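Local coordinates for calcium homeostasis modulator protein 5 (Homo sapiens, PDB 7D60), which assembles into undecameric, cone-shaped membrane channels that may work as large pores whose opening and ion flow are probably controlled by membrane lipids, at residues A[38-42]-A[123-127]; A[91-95]-A[268-272]; A[145-149]-A[162-167]; A[236-240]-A[251-255]. One frame throughout, in Å; residues are numbered along the deposited sequence.

Interaction 1. Residues A[38-42]-A[123-127]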
loop_
_atom_site.group_PDB
_atom_site.type_symbol
_atom_site.label_atom_id
_atom_site.label_comp_id
_atom_site.label_asym_id
_atom_site.label_seq_id
_atom_site.Cartn_x
_atom_site.Cartn_y
_atom_site.Cartn_z
ATOM N N ALA A 38 -38.125 -10.308 -8.543
ATOM C CA ALA A 38 -39.046 -11.414 -8.780
ATOM C C ALA A 38 -40.469 -10.978 -9.097
ATOM O O ALA A 38 -41.145 -11.640 -9.884
ATOM C CB ALA A 38 -39.068 -12.347 -7.568
ATOM N N PHE A 39 -40.951 -9.896 -8.500
ATOM C CA PHE A 39 -42.342 -9.499 -8.667
ATOM C C PHE A 39 -42.521 -8.778 -9.994
ATOM O O PHE A 39 -41.829 -7.794 -10.273
ATOM C CB PHE A 39 -42.786 -8.608 -7.510
ATOM C CG PHE A 39 -44.269 -8.385 -7.440
ATOM C CD1 PHE A 39 -44.842 -7.254 -7.989
ATOM C CD2 PHE A 39 -45.087 -9.296 -6.806
ATOM C CE1 PHE A 39 -46.200 -7.046 -7.917
ATOM C CE2 PHE A 39 -46.444 -9.085 -6.724
ATOM C CZ PHE A 39 -47.000 -7.964 -7.285
ATOM N N LYS A 40 -43.442 -9.272 -10.813
ATOM C CA LYS A 40 -43.920 -8.546 -11.982
ATOM C C LYS A 40 -45.378 -8.910 -12.195
ATOM O O LYS A 40 -45.706 -10.062 -12.487
ATOM C CB LYS A 40 -43.060 -8.830 -13.221
ATOM C CG LYS A 40 -42.658 -10.273 -13.447
ATOM C CD LYS A 40 -41.689 -10.379 -14.604
ATOM C CE LYS A 40 -40.328 -9.824 -14.221
ATOM N NZ LYS A 40 -39.662 -10.648 -13.174
ATOM N N CYS A 41 -46.238 -7.937 -12.017
ATOM C CA CYS A 41 -47.678 -8.111 -11.971
ATOM C C CYS A 41 -48.212 -8.469 -13.355
ATOM O O CYS A 41 -47.847 -7.830 -14.343
ATOM C CB CYS A 41 -48.336 -6.824 -11.463
ATOM S SG CYS A 41 -50.127 -6.823 -11.170
ATOM N N PRO A 42 -49.057 -9.482 -13.463
ATOM C CA PRO A 42 -49.764 -9.736 -14.715
ATOM C C PRO A 42 -50.910 -8.740 -14.848
ATOM O O PRO A 42 -51.128 -7.877 -14.006
ATOM C CB PRO A 42 -50.267 -11.166 -14.543
ATOM C CG PRO A 42 -50.504 -11.285 -13.103
ATOM C CD PRO A 42 -49.491 -10.414 -12.411
ATOM N N THR A 123 -46.251 -1.900 -4.008
ATOM C CA THR A 123 -46.375 -2.649 -5.249
ATOM C C THR A 123 -47.257 -3.880 -5.117
ATOM O O THR A 123 -47.918 -4.255 -6.089
ATOM C CB THR A 123 -44.999 -3.076 -5.755
ATOM O OG1 THR A 123 -44.408 -3.983 -4.824
ATOM C CG2 THR A 123 -44.099 -1.875 -5.895
ATOM N N PHE A 124 -47.299 -4.515 -3.945
ATOM C CA PHE A 124 -48.130 -5.702 -3.790
ATOM C C PHE A 124 -49.599 -5.346 -3.645
ATOM O O PHE A 124 -50.463 -6.123 -4.054
ATOM C CB PHE A 124 -47.693 -6.533 -2.580
ATOM C CG PHE A 124 -46.259 -6.984 -2.613
ATOM C CD1 PHE A 124 -45.563 -7.160 -1.435
ATOM C CD2 PHE A 124 -45.612 -7.248 -3.801
ATOM C CE1 PHE A 124 -44.251 -7.574 -1.442
ATOM C CE2 PHE A 124 -44.296 -7.656 -3.810
ATOM C CZ PHE A 124 -43.619 -7.821 -2.629
ATOM N N TYR A 125 -49.903 -4.188 -3.063
ATOM C CA TYR A 125 -51.289 -3.765 -2.907
ATOM C C TYR A 125 -51.853 -3.214 -4.204
ATOM O O TYR A 125 -53.054 -3.342 -4.451
ATOM C CB TYR A 125 -51.386 -2.721 -1.793
ATOM C CG TYR A 125 -52.761 -2.140 -1.521
ATOM C CD1 TYR A 125 -53.620 -2.742 -0.619
ATOM C CD2 TYR A 125 -53.183 -0.963 -2.137
ATOM C CE1 TYR A 125 -54.863 -2.212 -0.360
ATOM C CE2 TYR A 125 -54.418 -0.430 -1.884
ATOM C CZ TYR A 125 -55.252 -1.057 -0.995
ATOM O OH TYR A 125 -56.486 -0.521 -0.740
ATOM N N GLU A 126 -51.010 -2.587 -5.022
ATOM C CA GLU A 126 -51.458 -2.027 -6.289
ATOM C C GLU A 126 -51.869 -3.124 -7.265
ATOM O O GLU A 126 -52.857 -2.977 -7.993
ATOM C CB GLU A 126 -50.346 -1.150 -6.861
ATOM C CG GLU A 126 -50.433 -0.836 -8.333
ATOM C CD GLU A 126 -49.213 -0.087 -8.827
ATOM O OE1 GLU A 126 -48.543 0.561 -7.999
ATOM O OE2 GLU A 126 -48.922 -0.147 -10.037
ATOM N N CYS A 127 -51.144 -4.245 -7.264
ATOM C CA CYS A 127 -51.516 -5.391 -8.087
ATOM C C CYS A 127 -52.791 -6.054 -7.575
ATOM O O CYS A 127 -53.633 -6.476 -8.369
ATOM C CB CYS A 127 -50.357 -6.388 -8.128
ATOM S SG CYS A 127 -50.449 -7.712 -9.363
#
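T123 O, on S3, receives a weak helical bond from C127 N at 3.4 Å and has F39 CE1 beside it at 3.8 Å. No hydrogen bond runs between 38-42 and 123-127; the tie is covalent. C41 SG and C127 SG are joined at 2.0 Å with a CSSC torsion of 89°. The sulfur of C127 stands anti to its own backbone N (chi1 -167°) and that of C41 does the same, which sends them out to meet between loop and helix. Next to this bridge the F39 ring takes a T-shaped partner: F124 brings its CD2-CE2 edge over one face of F39, with F124 CE2 3.5 Å from F39 CD2 and the ring planes 62° apart. At the rim of F39, close to its plane, CZ rests against C127 CB at 3.8 Å. Y50 and F54 of helix 47-68 meet the same ring, extending the aromatic group into S2. On the loop's other flank, outside this contact, K40 NZ pairs with a bound phosphatidic acid. This is the disulfide-stapled extracellular end of the CALHM transmembrane bundle, where the S1-S2 loop is fixed to the end of S3.

Interaction 2. Residues A[91-95]-A[268-272]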
loop_
_atom_site.group_PDB
_atom_site.type_symbol
_atom_site.label_atom_id
_atom_site.label_comp_id
_atom_site.label_asym_id
_atom_site.label_seq_id
_atom_site.Cartn_x
_atom_site.Cartn_y
_atom_site.Cartn_z
ATOM N N GLY A 91 -53.030 -26.427 41.098
ATOM C CA GLY A 91 -53.206 -25.113 41.696
ATOM C C GLY A 91 -53.367 -24.019 40.658
ATOM O O GLY A 91 -54.267 -23.180 40.757
ATOM N N HIS A 92 -52.502 -24.016 39.648
ATOM C CA HIS A 92 -52.515 -23.005 38.594
ATOM C C HIS A 92 -52.846 -23.711 37.285
ATOM O O HIS A 92 -51.952 -24.059 36.512
ATOM C CB HIS A 92 -51.170 -22.282 38.513
ATOM C CG HIS A 92 -50.605 -21.900 39.845
ATOM N ND1 HIS A 92 -49.913 -22.786 40.642
ATOM C CD2 HIS A 92 -50.628 -20.727 40.520
ATOM C CE1 HIS A 92 -49.538 -22.178 41.751
ATOM N NE2 HIS A 92 -49.959 -20.927 41.704
ATOM N N SER A 93 -54.137 -23.896 37.021
ATOM C CA SER A 93 -54.556 -24.584 35.808
ATOM C C SER A 93 -54.558 -23.679 34.585
ATOM O O SER A 93 -54.733 -24.176 33.470
ATOM C CB SER A 93 -55.948 -25.188 36.000
ATOM O OG SER A 93 -56.294 -26.020 34.907
ATOM N N CYS A 94 -54.367 -22.374 34.764
ATOM C CA CYS A 94 -54.406 -21.416 33.670
ATOM C C CYS A 94 -53.041 -20.809 33.378
ATOM O O CYS A 94 -52.954 -19.847 32.611
ATOM C CB CYS A 94 -55.422 -20.314 33.980
ATOM S SG CYS A 94 -56.178 -19.525 32.532
ATOM N N ARG A 95 -51.972 -21.337 33.974
ATOM C CA ARG A 95 -50.635 -20.866 33.636
ATOM C C ARG A 95 -50.158 -21.419 32.297
ATOM O O ARG A 95 -49.332 -20.781 31.633
ATOM C CB ARG A 95 -49.650 -21.222 34.759
ATOM C CG ARG A 95 -48.274 -20.601 34.575
ATOM C CD ARG A 95 -47.357 -20.654 35.762
ATOM N NE ARG A 95 -45.977 -20.444 35.328
ATOM C CZ ARG A 95 -45.438 -19.264 35.030
ATOM N NH1 ARG A 95 -46.143 -18.143 35.128
ATOM N NH2 ARG A 95 -44.174 -19.204 34.638
ATOM N N LEU A 268 -43.200 -26.810 35.381
ATOM C CA LEU A 268 -43.380 -25.399 35.075
ATOM C C LEU A 268 -43.386 -24.597 36.371
ATOM O O LEU A 268 -44.069 -24.964 37.330
ATOM C CB LEU A 268 -44.682 -25.197 34.304
ATOM C CG LEU A 268 -44.799 -23.959 33.427
ATOM C CD1 LEU A 268 -43.735 -23.987 32.347
ATOM C CD2 LEU A 268 -46.181 -23.909 32.814
ATOM N N HIS A 269 -42.632 -23.503 36.394
ATOM C CA HIS A 269 -42.352 -22.772 37.622
ATOM C C HIS A 269 -43.276 -21.572 37.775
ATOM O O HIS A 269 -43.362 -20.730 36.878
ATOM C CB HIS A 269 -40.896 -22.310 37.648
ATOM C CG HIS A 269 -40.545 -21.497 38.853
ATOM N ND1 HIS A 269 -40.935 -21.847 40.126
ATOM C CD2 HIS A 269 -39.842 -20.349 38.978
ATOM C CE1 HIS A 269 -40.488 -20.951 40.984
ATOM N NE2 HIS A 269 -39.820 -20.030 40.314
ATOM N N SER A 270 -43.943 -21.487 38.923
ATOM C CA SER A 270 -44.753 -20.333 39.294
ATOM C C SER A 270 -44.306 -19.840 40.660
ATOM O O SER A 270 -44.166 -20.637 41.591
ATOM C CB SER A 270 -46.238 -20.687 39.327
ATOM O OG SER A 270 -46.493 -21.671 40.310
ATOM N N PHE A 271 -44.098 -18.532 40.783
ATOM C CA PHE A 271 -43.565 -17.968 42.015
ATOM C C PHE A 271 -44.609 -17.968 43.126
ATOM O O PHE A 271 -45.793 -17.722 42.890
ATOM C CB PHE A 271 -43.067 -16.541 41.776
ATOM C CG PHE A 271 -42.205 -16.005 42.884
ATOM C CD1 PHE A 271 -40.842 -16.238 42.890
ATOM C CD2 PHE A 271 -42.755 -15.260 43.919
ATOM C CE1 PHE A 271 -40.047 -15.750 43.906
ATOM C CE2 PHE A 271 -41.964 -14.772 44.941
ATOM C CZ PHE A 271 -40.609 -15.017 44.931
ATOM N N HIS A 272 -44.152 -18.242 44.346
ATOM C CA HIS A 272 -44.949 -18.094 45.554
ATOM C C HIS A 272 -44.165 -17.249 46.545
ATOM O O HIS A 272 -42.987 -17.517 46.793
ATOM C CB HIS A 272 -45.294 -19.447 46.173
ATOM C CG HIS A 272 -46.316 -20.217 45.400
ATOM N ND1 HIS A 272 -46.078 -21.478 44.901
ATOM C CD2 HIS A 272 -47.581 -19.900 45.037
ATOM C CE1 HIS A 272 -47.152 -21.906 44.263
ATOM N NE2 HIS A 272 -48.079 -20.969 44.333
#
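H92 and R95 reach across from the cytoplasmic loop that leads into S3 to an extended piece of the C-terminal region, L268 to H272, so this is a loop-to-loop contact at the membrane-proximal edge of the CALHM cytoplasmic domain. The polar approaches centre on H269 O. It lies over one face of the R95 guanidinium, 2.8 Å from R95 NH2, but the N-H bonds do not aim at it, so no hydrogen bond forms, and any attraction is probably just that of a positive group for a carbonyl oxygen. R95 gets there with CG anti to its main-chain nitrogen (chi1 -172°) and a chain running straight out to NE. Van der Waals contact accompanies it: CD of R95 meets S270 CB at 3.7 Å, and L268 CG sits 4.2 Å from R95 NE. Behind this extended piece, F271 turns the other way and meets the ring of W215 on helix 209-246. The imidazoles of H92 and H272 approach from opposite directions and touch rim to rim, their planes 39° apart. H272 NE2 comes in near the plane of the H92 ring, 3.2 Å from H92 CE1, while S270 OG stands above one face of that ring, 3.4 Å from the same CE1.

Interaction 3. Residues A[145-149]-A[162-167]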
loop_
_atom_site.group_PDB
_atom_site.type_symbol
_atom_site.label_atom_id
_atom_site.label_comp_id
_atom_site.label_asym_id
_atom_site.label_seq_id
_atom_site.Cartn_x
_atom_site.Cartn_y
_atom_site.Cartn_z
ATOM N N LYS A 145 -63.341 9.532 -13.263
ATOM C CA LYS A 145 -62.647 8.909 -14.374
ATOM C C LYS A 145 -63.626 8.576 -15.491
ATOM O O LYS A 145 -64.841 8.561 -15.276
ATOM C CB LYS A 145 -61.940 7.635 -13.891
ATOM C CG LYS A 145 -61.295 7.768 -12.532
ATOM C CD LYS A 145 -60.078 8.665 -12.565
ATOM C CE LYS A 145 -59.504 8.825 -11.168
ATOM N NZ LYS A 145 -60.458 9.492 -10.242
ATOM N N PRO A 146 -63.138 8.327 -16.710
ATOM C CA PRO A 146 -64.022 7.843 -17.779
ATOM C C PRO A 146 -64.590 6.460 -17.487
ATOM O O PRO A 146 -64.199 5.765 -16.548
ATOM C CB PRO A 146 -63.115 7.816 -19.015
ATOM C CG PRO A 146 -61.729 8.041 -18.509
ATOM C CD PRO A 146 -61.874 8.837 -17.268
ATOM N N LYS A 147 -65.530 6.055 -18.345
ATOM C CA LYS A 147 -66.334 4.863 -18.092
ATOM C C LYS A 147 -65.561 3.563 -18.279
ATOM O O LYS A 147 -66.053 2.504 -17.878
ATOM C CB LYS A 147 -67.564 4.860 -18.998
ATOM C CG LYS A 147 -68.810 4.313 -18.330
ATOM C CD LYS A 147 -69.749 3.679 -19.340
ATOM C CE LYS A 147 -70.870 2.927 -18.643
ATOM N NZ LYS A 147 -71.630 2.054 -19.580
ATOM N N GLU A 148 -64.368 3.611 -18.873
ATOM C CA GLU A 148 -63.519 2.436 -19.004
ATOM C C GLU A 148 -62.606 2.231 -17.796
ATOM O O GLU A 148 -61.582 1.550 -17.912
ATOM C CB GLU A 148 -62.690 2.526 -20.285
ATOM C CG GLU A 148 -62.193 3.919 -20.609
ATOM C CD GLU A 148 -61.527 3.994 -21.968
ATOM O OE1 GLU A 148 -61.201 2.928 -22.530
ATOM O OE2 GLU A 148 -61.338 5.117 -22.478
ATOM N N CYS A 149 -62.948 2.813 -16.648
ATOM C CA CYS A 149 -62.272 2.517 -15.395
ATOM C C CYS A 149 -62.880 1.325 -14.678
ATOM O O CYS A 149 -62.188 0.671 -13.893
ATOM C CB CYS A 149 -62.314 3.739 -14.471
ATOM S SG CYS A 149 -61.122 3.733 -13.107
ATOM N N SER A 162 -56.191 1.949 -23.071
ATOM C CA SER A 162 -56.608 3.048 -23.939
ATOM C C SER A 162 -57.554 3.998 -23.203
ATOM O O SER A 162 -58.716 4.171 -23.564
ATOM C CB SER A 162 -57.249 2.501 -25.208
ATOM O OG SER A 162 -57.364 3.508 -26.198
ATOM N N MET A 163 -57.041 4.606 -22.137
ATOM C CA MET A 163 -57.777 5.647 -21.429
ATOM C C MET A 163 -56.850 6.804 -21.062
ATOM O O MET A 163 -56.807 7.244 -19.913
ATOM C CB MET A 163 -58.513 5.103 -20.203
ATOM C CG MET A 163 -57.709 4.225 -19.270
ATOM S SD MET A 163 -58.723 3.533 -17.950
ATOM C CE MET A 163 -59.587 4.993 -17.392
ATOM N N LEU A 164 -56.089 7.306 -22.060
ATOM C CA LEU A 164 -55.393 8.595 -22.006
ATOM C C LEU A 164 -54.332 8.673 -20.912
ATOM O O LEU A 164 -54.621 9.167 -19.817
ATOM C CB LEU A 164 -56.393 9.744 -21.846
ATOM C CG LEU A 164 -55.924 11.111 -22.339
ATOM C CD1 LEU A 164 -55.481 11.029 -23.786
ATOM C CD2 LEU A 164 -57.029 12.136 -22.177
ATOM N N PRO A 165 -53.097 8.180 -21.174
ATOM C CA PRO A 165 -52.121 7.848 -20.113
ATOM C C PRO A 165 -51.744 8.893 -19.060
ATOM O O PRO A 165 -50.951 8.582 -18.169
ATOM C CB PRO A 165 -50.870 7.480 -20.920
ATOM C CG PRO A 165 -51.381 7.054 -22.241
ATOM C CD PRO A 165 -52.558 7.920 -22.517
ATOM N N THR A 166 -52.259 10.119 -19.137
ATOM C CA THR A 166 -52.229 10.974 -17.960
ATOM C C THR A 166 -53.279 10.569 -16.934
ATOM O O THR A 166 -53.180 10.979 -15.775
ATOM C CB THR A 166 -52.429 12.440 -18.347
ATOM O OG1 THR A 166 -53.771 12.639 -18.805
ATOM C CG2 THR A 166 -51.451 12.837 -19.442
ATOM N N VAL A 167 -54.279 9.785 -17.335
ATOM C CA VAL A 167 -55.235 9.231 -16.383
ATOM C C VAL A 167 -54.704 7.934 -15.773
ATOM O O VAL A 167 -54.990 7.629 -14.612
ATOM C CB VAL A 167 -56.597 9.027 -17.073
ATOM C CG1 VAL A 167 -57.681 8.636 -16.083
ATOM C CG2 VAL A 167 -57.007 10.291 -17.791
#
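M163 lays its thioether against the turn formed by P146 to C149, and this is the main apolar contact between the two segments. Its CG lies between the backbone N and the carbonyl carbon (chi1 48°), and the bend at chi3 (-48°) swings CE round to P146 CG at 3.9 Å and to C149 CB at 4.2 Å. V167 widens the patch a little, its CG1 standing 4.3 Å from CD of K145 and 4.4 Å from CD of P146. The polar approaches are of another kind. M163 SD passes 3.5 Å from the carbonyl oxygen E148 O, while the E148 side chain runs past M163 in the opposite sense. Its carboxylate ends at S162 O, with E148 OE1 3.0 Å away; both are acceptors, and no hydrogen bond links them. The backbone bonds lie within the segments: C149 N to P146 O on one side, and V167 N to L164 O on the other, the latter closing a type I beta turn. C149 SG is also in a disulfide with C142 SG, and C149 packs on L171 of helix 168-203, as M163 does on N168. The whole is a pair of turns in the disulfide-braced extracellular S3-S4 loop of the CALHM fold, sitting at the outer end of S4.

Interaction 4. Residues A[236-240]-A[251-255]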
loop_
_atom_site.group_PDB
_atom_site.type_symbol
_atom_site.label_atom_id
_atom_site.label_comp_id
_atom_site.label_asym_id
_atom_site.label_seq_id
_atom_site.Cartn_x
_atom_site.Cartn_y
_atom_site.Cartn_z
ATOM N N LYS A 236 -17.023 -38.386 32.677
ATOM C CA LYS A 236 -16.742 -39.448 33.625
ATOM C C LYS A 236 -17.514 -40.718 33.322
ATOM O O LYS A 236 -17.069 -41.800 33.708
ATOM C CB LYS A 236 -17.064 -38.986 35.043
ATOM C CG LYS A 236 -16.021 -38.071 35.645
ATOM C CD LYS A 236 -16.607 -37.231 36.759
ATOM C CE LYS A 236 -17.193 -38.098 37.855
ATOM N NZ LYS A 236 -18.093 -37.323 38.748
ATOM N N LEU A 237 -18.654 -40.615 32.651
ATOM C CA LEU A 237 -19.433 -41.791 32.296
ATOM C C LEU A 237 -18.910 -42.462 31.035
ATOM O O LEU A 237 -18.933 -43.690 30.935
ATOM C CB LEU A 237 -20.903 -41.411 32.118
ATOM C CG LEU A 237 -21.900 -42.530 31.835
ATOM C CD1 LEU A 237 -21.806 -43.599 32.896
ATOM C CD2 LEU A 237 -23.301 -41.982 31.753
ATOM N N SER A 238 -18.424 -41.684 30.070
ATOM C CA SER A 238 -17.892 -42.281 28.854
ATOM C C SER A 238 -16.510 -42.881 29.072
ATOM O O SER A 238 -16.137 -43.823 28.371
ATOM C CB SER A 238 -17.852 -41.245 27.734
ATOM O OG SER A 238 -16.716 -40.420 27.848
ATOM N N GLU A 239 -15.743 -42.360 30.030
ATOM C CA GLU A 239 -14.472 -42.983 30.384
ATOM C C GLU A 239 -14.686 -44.307 31.099
ATOM O O GLU A 239 -13.882 -45.231 30.955
ATOM C CB GLU A 239 -13.655 -42.050 31.270
ATOM C CG GLU A 239 -12.747 -41.111 30.523
ATOM C CD GLU A 239 -12.357 -39.906 31.350
ATOM O OE1 GLU A 239 -12.449 -39.984 32.593
ATOM O OE2 GLU A 239 -11.963 -38.879 30.759
ATOM N N ARG A 240 -15.751 -44.409 31.888
ATOM C CA ARG A 240 -16.030 -45.642 32.611
ATOM C C ARG A 240 -16.496 -46.741 31.670
ATOM O O ARG A 240 -16.102 -47.900 31.821
ATOM C CB ARG A 240 -17.080 -45.382 33.684
ATOM C CG ARG A 240 -17.387 -46.562 34.567
ATOM C CD ARG A 240 -18.691 -46.353 35.292
ATOM N NE ARG A 240 -19.826 -46.801 34.497
ATOM C CZ ARG A 240 -20.724 -47.681 34.917
ATOM N NH1 ARG A 240 -20.629 -48.196 36.128
ATOM N NH2 ARG A 240 -21.722 -48.039 34.130
ATOM N N PRO A 251 -17.933 -53.030 36.053
ATOM C CA PRO A 251 -17.768 -51.621 36.407
ATOM C C PRO A 251 -18.193 -51.286 37.828
ATOM O O PRO A 251 -19.049 -51.934 38.433
ATOM C CB PRO A 251 -18.681 -50.919 35.394
ATOM C CG PRO A 251 -19.772 -51.905 35.145
ATOM C CD PRO A 251 -19.239 -53.286 35.423
ATOM N N ASP A 252 -17.565 -50.241 38.357
ATOM C CA ASP A 252 -18.004 -49.661 39.612
ATOM C C ASP A 252 -19.283 -48.855 39.382
ATOM O O ASP A 252 -19.460 -48.262 38.315
ATOM C CB ASP A 252 -16.909 -48.769 40.189
ATOM C CG ASP A 252 -15.806 -49.565 40.858
ATOM O OD1 ASP A 252 -16.114 -50.616 41.459
ATOM O OD2 ASP A 252 -14.633 -49.146 40.783
ATOM N N PRO A 253 -20.197 -48.835 40.355
ATOM C CA PRO A 253 -21.492 -48.176 40.135
ATOM C C PRO A 253 -21.377 -46.663 40.028
ATOM O O PRO A 253 -20.558 -46.024 40.693
ATOM C CB PRO A 253 -22.312 -48.581 41.366
ATOM C CG PRO A 253 -21.306 -48.947 42.391
ATOM C CD PRO A 253 -20.160 -49.544 41.645
ATOM N N PHE A 254 -22.211 -46.103 39.162
ATOM C CA PHE A 254 -22.197 -44.678 38.832
ATOM C C PHE A 254 -23.494 -44.052 39.314
ATOM O O PHE A 254 -24.556 -44.309 38.718
ATOM C CB PHE A 254 -22.036 -44.486 37.325
ATOM C CG PHE A 254 -21.510 -43.143 36.931
ATOM C CD1 PHE A 254 -20.161 -42.860 37.024
ATOM C CD2 PHE A 254 -22.362 -42.171 36.443
ATOM C CE1 PHE A 254 -19.673 -41.627 36.650
ATOM C CE2 PHE A 254 -21.880 -40.935 36.069
ATOM C CZ PHE A 254 -20.535 -40.663 36.174
ATOM N N PRO A 255 -23.480 -43.244 40.375
ATOM C CA PRO A 255 -24.736 -42.707 40.914
ATOM C C PRO A 255 -25.275 -41.558 40.069
ATOM O O PRO A 255 -24.584 -40.568 39.817
ATOM C CB PRO A 255 -24.349 -42.237 42.320
ATOM C CG PRO A 255 -22.887 -42.000 42.257
ATOM C CD PRO A 255 -22.316 -42.902 41.209
#
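R240 leaves the helix toward the 251-255 segment and spends its length on it. From CB the chain goes anti to the backbone N, and CD is the first atom to touch, 3.7 Å from D252 O and 4.2 Å from CD1 of F254. A bend at chi3 (87°) then turns the head group so that CZ lies 3.9 Å from P251 CB. P251 CB covers one face of the guanidinium and F254 CB the opposite face, while D252 O lies at the edge near the plane. There R240 NH1 points a bent hydrogen bond (134° at the hydrogen) at D252 O; R240 NH1 and D252 O are modelled 2.5 Å apart, too short to be trusted in detail. The other terminal nitrogen, NH2, forms a salt bridge with D286 of a neighbouring subunit, so this guanidinium also reaches across the subunit interface. F254 lies back over the helix surface one turn earlier. L237 CD1 sits above a face of the F254 ring in a CH-pi contact, 4.1 Å from the centroid and 20° from the normal, and K236 CB meets F254 CZ at 4.0 Å. The chain thus doubles back beyond the end of the long cytoplasmic helix 209-246 and runs along it before helix 259-264, with helices 209-246 and 280-287 of the neighbouring subunit packed alongside.

How the interactions relate
Interactions 1 and 3 lie on the extracellular side, interactions 2 and 4 in the cytoplasmic part. Interactions 1 and 2 sit at opposite ends of S3, the first on its outer end and the second on the loop leading into its cytoplasmic end. Interactions 1 and 3 are partly buried, their centres about 21 Å apart; interaction 1 holds both cysteines of a disulfide, interaction 3 one cysteine whose partner lies outside it. Interactions 2 and 4 are surface contacts in which an arginine reaches a backbone carbonyl: edge-on with a hydrogen bond in 4, face-on without one in 2. Interactions 1 and 4 both touch a second subunit, whereas interaction 2 stays within its own chain.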